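Thioredoxin domain-containing protein (Silicibacter pomeroyi, PDB 3EYT) is of unknown function but has a thioredoxin-like fold of the AhpC/TSA family, consistent with an oxidoreductase or antioxidant role. Local coordinates at residues L66-V71 with G97-G102; V32-Q37 with P119-I124. All coordinates share one frame; numbering follows the deposited sequence.

Interaction 1: L66-V71 with G97-G102; sequences LGLHTV and GVDQPG
Leu68 pairs with Gly97 and His69 with Val98, in parallel strands of a beta-alpha-beta unit in the thioredoxin-like fold. Helix 80-89 makes the crossover between them. The short strand axes diverge by 32°.

Three backbone hydrogen bonds join the strands. Gly97 N gives to Gly67 O at 2.9 Å. His69 N gives to Gly97 O at 2.8 Å. Asp99 N gives to His69 O at 3.0 Å.

Side-chain packing lies on the face that carries Leu68. With CG anti to the backbone N (chi1 178°), the Leu68 side chain leans beside its own carbonyl carbon. This brings its end nearer the partner strand, where CD1 meets Asp99 CB at 4.1 Å. CG2 of Thr70 comes 3.5 Å from Asp99 OD2, a packing contact. The buried carboxylate is held by two backbone N-H groups of the first turn of helix 108-112: OD1 accepts from Thr109 N and OD2 from Met110 N. This fixes its rotation. On the other face, His69 NE2 accepts from Met38 N, and the ring meets that of Phe36.

One water bridges the strands where they end. It donates to His69 O at 2.8 Å and to Asp99 O at 3.2 Å, and it accepts from Val71 N at 2.9 Å.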
loop_
_atom_site.group_PDB
_atom_site.type_symbol
_atom_site.label_atom_id
_atom_site.label_comp_id
_atom_site.label_asym_id
_atom_site.label_seq_id
_atom_site.Cartn_x
_atom_site.Cartn_y
_atom_site.Cartn_z
ATOM N N LEU C 66 0.388 -19.002 15.092
ATOM C CA LEU C 66 -0.172 -18.132 14.043
ATOM C C LEU C 66 0.441 -16.761 14.199
ATOM O O LEU C 66 0.621 -16.312 15.325
ATOM C CB LEU C 66 -1.679 -17.933 14.237
ATOM C CG LEU C 66 -2.539 -19.187 14.340
ATOM C CD1 LEU C 66 -3.991 -18.815 14.377
ATOM C CD2 LEU C 66 -2.205 -20.163 13.170
ATOM N N GLY C 67 0.714 -16.091 13.083
ATOM C CA GLY C 67 1.084 -14.666 13.113
ATOM C C GLY C 67 -0.165 -13.844 12.795
ATOM O O GLY C 67 -0.993 -14.255 11.986
ATOM N N LEU C 68 -0.296 -12.678 13.402
ATOM C CA LEU C 68 -1.382 -11.778 13.054
ATOM C C LEU C 68 -0.770 -10.399 12.761
ATOM O O LEU C 68 -0.211 -9.755 13.656
ATOM C CB LEU C 68 -2.399 -11.723 14.198
ATOM C CG LEU C 68 -3.565 -10.763 13.983
ATOM C CD1 LEU C 68 -4.485 -11.330 12.902
ATOM C CD2 LEU C 68 -4.355 -10.494 15.281
ATOM N N HIS C 69 -0.816 -9.980 11.494
ATOM C CA HIS C 69 -0.230 -8.667 11.117
ATOM C C HIS C 69 -1.270 -7.567 11.383
ATOM O O HIS C 69 -2.276 -7.421 10.649
ATOM C CB HIS C 69 0.242 -8.666 9.654
ATOM C CG HIS C 69 1.216 -7.559 9.337
ATOM N ND1 HIS C 69 1.137 -6.805 8.189
ATOM C CD2 HIS C 69 2.282 -7.087 10.023
ATOM C CE1 HIS C 69 2.114 -5.914 8.179
ATOM N NE2 HIS C 69 2.826 -6.073 9.280
ATOM N N THR C 70 -1.046 -6.841 12.474
ATOM C CA THR C 70 -2.043 -5.876 12.998
ATOM C C THR C 70 -1.463 -4.486 12.738
ATOM O O THR C 70 -0.784 -3.898 13.596
ATOM C CB THR C 70 -2.262 -6.113 14.491
ATOM O OG1 THR C 70 -0.982 -6.086 15.176
ATOM C CG2 THR C 70 -2.924 -7.470 14.760
ATOM N N VAL C 71 -1.682 -3.953 11.538
ATOM C CA VAL C 71 -1.055 -2.696 11.201
ATOM C C VAL C 71 -1.991 -1.582 11.711
ATOM O O VAL C 71 -3.122 -1.459 11.225
ATOM C CB VAL C 71 -0.867 -2.577 9.655
ATOM C CG1 VAL C 71 -0.251 -1.210 9.292
ATOM C CG2 VAL C 71 0.004 -3.719 9.132
ATOM N N GLY C 97 -1.853 -14.088 9.264
ATOM C CA GLY C 97 -3.133 -13.494 8.801
ATOM C C GLY C 97 -3.033 -11.982 8.826
ATOM O O GLY C 97 -2.524 -11.430 9.793
ATOM N N VAL C 98 -3.499 -11.304 7.770
ATOM C CA VAL C 98 -3.561 -9.843 7.789
ATOM C C VAL C 98 -4.897 -9.440 8.443
ATOM O O VAL C 98 -5.993 -9.820 7.964
ATOM C CB VAL C 98 -3.488 -9.229 6.369
ATOM C CG1 VAL C 98 -3.668 -7.670 6.418
ATOM C CG2 VAL C 98 -2.155 -9.600 5.682
ATOM N N ASP C 99 -4.791 -8.682 9.523
ATOM C CA ASP C 99 -5.967 -8.279 10.295
ATOM C C ASP C 99 -6.800 -7.328 9.413
ATOM O O ASP C 99 -6.262 -6.469 8.728
ATOM C CB ASP C 99 -5.512 -7.569 11.544
ATOM C CG ASP C 99 -6.597 -7.491 12.622
ATOM O OD1 ASP C 99 -7.812 -7.796 12.375
ATOM O OD2 ASP C 99 -6.224 -7.079 13.728
ATOM N N GLN C 100 -8.113 -7.488 9.434
ATOM C CA GLN C 100 -8.990 -6.623 8.617
ATOM C C GLN C 100 -8.928 -5.149 9.059
ATOM O O GLN C 100 -8.865 -4.860 10.255
ATOM C CB GLN C 100 -10.440 -7.107 8.703
ATOM C CG GLN C 100 -10.711 -8.491 8.095
ATOM C CD GLN C 100 -12.196 -8.866 8.189
ATOM O OE1 GLN C 100 -13.052 -8.077 8.652
ATOM N NE2 GLN C 100 -12.510 -10.082 7.761
ATOM N N PRO C 101 -9.050 -4.219 8.102
ATOM C CA PRO C 101 -9.046 -2.797 8.452
ATOM C C PRO C 101 -10.247 -2.420 9.340
ATOM O O PRO C 101 -11.354 -2.950 9.162
ATOM C CB PRO C 101 -9.142 -2.095 7.097
ATOM C CG PRO C 101 -9.742 -3.164 6.144
ATOM C CD PRO C 101 -9.228 -4.459 6.644
ATOM N N GLY C 102 -10.007 -1.540 10.307
ATOM C CA GLY C 102 -11.032 -1.172 11.270
ATOM C C GLY C 102 -11.763 0.074 10.805
ATOM O O GLY C 102 -11.488 0.598 9.701
HETATM O O HOH W 1 -3.513 -5.119 9.625
#

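Interaction 2: V32-Q37 with P119-I124; sequences VIEAFQ and PSLLLI
Ile33 and Leu122 form a hydrogen-bonded antiparallel pair, and so do Ala35 and Ser120. The short strand axes run at 159° with a closest approach of 4.8 Å. Four bonds hold the pairs. Ile33 N to Leu122 O and Leu122 N to Ile33 O are both 2.9 Å. Ala35 N reaches Ser120 O at 2.9 Å, and Ser120 N reaches Ala35 O at 3.0 Å. The CA of Leu121 adds a CA-H...O contact to Ile33 O.

Val32, Glu34, Leu121 and Leu123 share one face of the sheet. Val32 CG1 lies against Leu121 CD2 at 3.8 Å. Val32 and Leu123 lie side by side, pointing the same way, and Val32 CG2 comes 3.4 Å from Leu123 CD2, tighter than usual for two carbons. Helices 41-57 and 140-151 cover this face.

The Glu34 chain starts anti to the backbone N and bends at chi2 (70°), which brings the carboxylate back over the partner strand. OE2 packs beside Pro119 CB at 3.1 Å. OE1 meets Leu121 CD1 at 3.7 Å, the two side chains crossing at about a right angle. An alanine here would remove the carboxylate, is likely to leave a gap beside Pro119 and could let Leu121 shift.

On the opposite face Ile33 CD1 touches Ile124 CD1, and Ser120 OG bonds to Gly117 O.

A cis peptide bond precedes Pro119, and its ring touches Cys43 of a possible CxxC pair, Cys40 and Cys43. A cis-proline just before the antiparallel strand, next to the strand that leads into such a CxxC helix, is a hallmark of the thioredoxin fold.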
loop_
_atom_site.group_PDB
_atom_site.type_symbol
_atom_site.label_atom_id
_atom_site.label_comp_id
_atom_site.label_asym_id
_atom_site.label_seq_id
_atom_site.Cartn_x
_atom_site.Cartn_y
_atom_site.Cartn_z
ATOM N N VAL C 32 -1.066 -20.295 19.934
ATOM C CA VAL C 32 -0.229 -19.146 20.262
ATOM C C VAL C 32 -0.336 -18.179 19.101
ATOM O O VAL C 32 -0.039 -18.541 17.962
ATOM C CB VAL C 32 1.257 -19.556 20.419
ATOM C CG1 VAL C 32 2.126 -18.343 20.714
ATOM C CG2 VAL C 32 1.414 -20.608 21.520
ATOM N N ILE C 33 -0.769 -16.954 19.378
ATOM C CA ILE C 33 -0.845 -15.927 18.350
ATOM C C ILE C 33 0.135 -14.801 18.623
ATOM O O ILE C 33 0.102 -14.180 19.674
ATOM C CB ILE C 33 -2.270 -15.336 18.223
ATOM C CG1 ILE C 33 -3.301 -16.439 18.033
ATOM C CG2 ILE C 33 -2.376 -14.300 17.058
ATOM C CD1 ILE C 33 -4.794 -15.917 18.103
ATOM N N GLU C 34 0.974 -14.520 17.637
ATOM C CA GLU C 34 1.903 -13.408 17.725
ATOM C C GLU C 34 1.376 -12.277 16.835
ATOM O O GLU C 34 1.347 -12.409 15.608
ATOM C CB GLU C 34 3.301 -13.883 17.297
ATOM C CG GLU C 34 4.364 -12.819 17.157
ATOM C CD GLU C 34 4.794 -12.215 18.488
ATOM O OE1 GLU C 34 4.614 -12.844 19.560
ATOM O OE2 GLU C 34 5.306 -11.085 18.448
ATOM N N ALA C 35 0.948 -11.186 17.472
ATOM C CA ALA C 35 0.421 -10.019 16.782
ATOM C C ALA C 35 1.588 -9.058 16.661
ATOM O O ALA C 35 2.256 -8.741 17.653
ATOM C CB ALA C 35 -0.703 -9.380 17.555
ATOM N N PHE C 36 1.852 -8.625 15.434
ATOM C CA PHE C 36 3.060 -7.880 15.152
ATOM C C PHE C 36 2.788 -6.900 14.002
ATOM O O PHE C 36 1.815 -7.049 13.248
ATOM C CB PHE C 36 4.205 -8.855 14.775
ATOM C CG PHE C 36 4.041 -9.506 13.407
ATOM C CD1 PHE C 36 4.748 -9.014 12.299
ATOM C CD2 PHE C 36 3.190 -10.615 13.235
ATOM C CE1 PHE C 36 4.597 -9.607 11.030
ATOM C CE2 PHE C 36 3.027 -11.220 11.992
ATOM C CZ PHE C 36 3.734 -10.708 10.869
ATOM N N GLN C 37 3.688 -5.920 13.867
ATOM C CA GLN C 37 3.781 -5.072 12.680
ATOM C C GLN C 37 5.170 -5.306 12.149
ATOM O O GLN C 37 6.150 -5.320 12.924
ATOM C CB GLN C 37 3.688 -3.577 13.030
ATOM C CG GLN C 37 2.307 -3.118 13.554
ATOM C CD GLN C 37 2.232 -1.601 13.731
ATOM O OE1 GLN C 37 1.525 -0.937 12.997
ATOM N NE2 GLN C 37 3.020 -1.058 14.648
ATOM N N PRO C 119 4.931 -5.950 19.970
ATOM C CA PRO C 119 4.320 -7.269 19.801
ATOM C C PRO C 119 3.412 -7.650 20.974
ATOM O O PRO C 119 3.633 -7.227 22.115
ATOM C CB PRO C 119 5.534 -8.224 19.712
ATOM C CG PRO C 119 6.558 -7.592 20.661
ATOM C CD PRO C 119 6.334 -6.028 20.449
ATOM N N SER C 120 2.365 -8.402 20.673
ATOM C CA SER C 120 1.553 -9.022 21.703
ATOM C C SER C 120 1.497 -10.500 21.448
ATOM O O SER C 120 1.437 -10.942 20.298
ATOM C CB SER C 120 0.141 -8.429 21.728
ATOM O OG SER C 120 0.241 -7.071 22.117
ATOM N N LEU C 121 1.497 -11.267 22.527
ATOM C CA LEU C 121 1.414 -12.697 22.405
ATOM C C LEU C 121 0.156 -13.152 23.134
ATOM O O LEU C 121 -0.049 -12.792 24.313
ATOM C CB LEU C 121 2.700 -13.362 22.931
ATOM C CG LEU C 121 2.831 -14.853 22.510
ATOM C CD1 LEU C 121 4.224 -15.300 22.333
ATOM C CD2 LEU C 121 2.129 -15.743 23.506
ATOM N N LEU C 122 -0.716 -13.876 22.416
ATOM C CA LEU C 122 -1.984 -14.341 22.990
ATOM C C LEU C 122 -1.962 -15.852 23.048
ATOM O O LEU C 122 -1.474 -16.505 22.113
ATOM C CB LEU C 122 -3.172 -13.901 22.139
ATOM C CG LEU C 122 -3.507 -12.434 21.778
ATOM C CD1 LEU C 122 -4.134 -11.734 22.929
ATOM C CD2 LEU C 122 -2.345 -11.616 21.216
ATOM N N LEU C 123 -2.489 -16.407 24.137
ATOM C CA LEU C 123 -2.589 -17.847 24.334
ATOM C C LEU C 123 -4.027 -18.246 24.542
ATOM O O LEU C 123 -4.686 -17.766 25.484
ATOM C CB LEU C 123 -1.831 -18.320 25.586
ATOM C CG LEU C 123 -0.341 -18.617 25.640
ATOM C CD1 LEU C 123 -0.135 -19.559 26.847
ATOM C CD2 LEU C 123 0.204 -19.240 24.359
ATOM N N ILE C 124 -4.483 -19.149 23.681
ATOM C CA ILE C 124 -5.839 -19.659 23.681
ATOM C C ILE C 124 -5.823 -21.148 24.028
ATOM O O ILE C 124 -5.080 -21.937 23.431
ATOM C CB ILE C 124 -6.520 -19.415 22.317
ATOM C CG1 ILE C 124 -6.669 -17.895 22.067
ATOM C CG2 ILE C 124 -7.900 -20.103 22.226
ATOM C CD1 ILE C 124 -6.974 -17.577 20.618
#

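Both interactions are buried and belong to one mixed sheet. They meet where strand 63-69 lies next to strand 30-36: Leu68 N is 2.8 Å from Glu34 O, a probable hydrogen bond. The centre of interaction 2 lies about 4 Å from the centre of the chain. That of interaction 1 lies about 9 Å from it, and a second subunit is near, whose Lys84 bonds to Gly102 O. Pairing is parallel in interaction 1 and antiparallel in interaction 2. Both rest on backbone bonds, but the rest differs. Interaction 1 adds a water and a carboxylate held by a helix start. Interaction 2 packs mostly aliphatic side chains, apart from Glu34, and buries more surface, 472 against 277 Å².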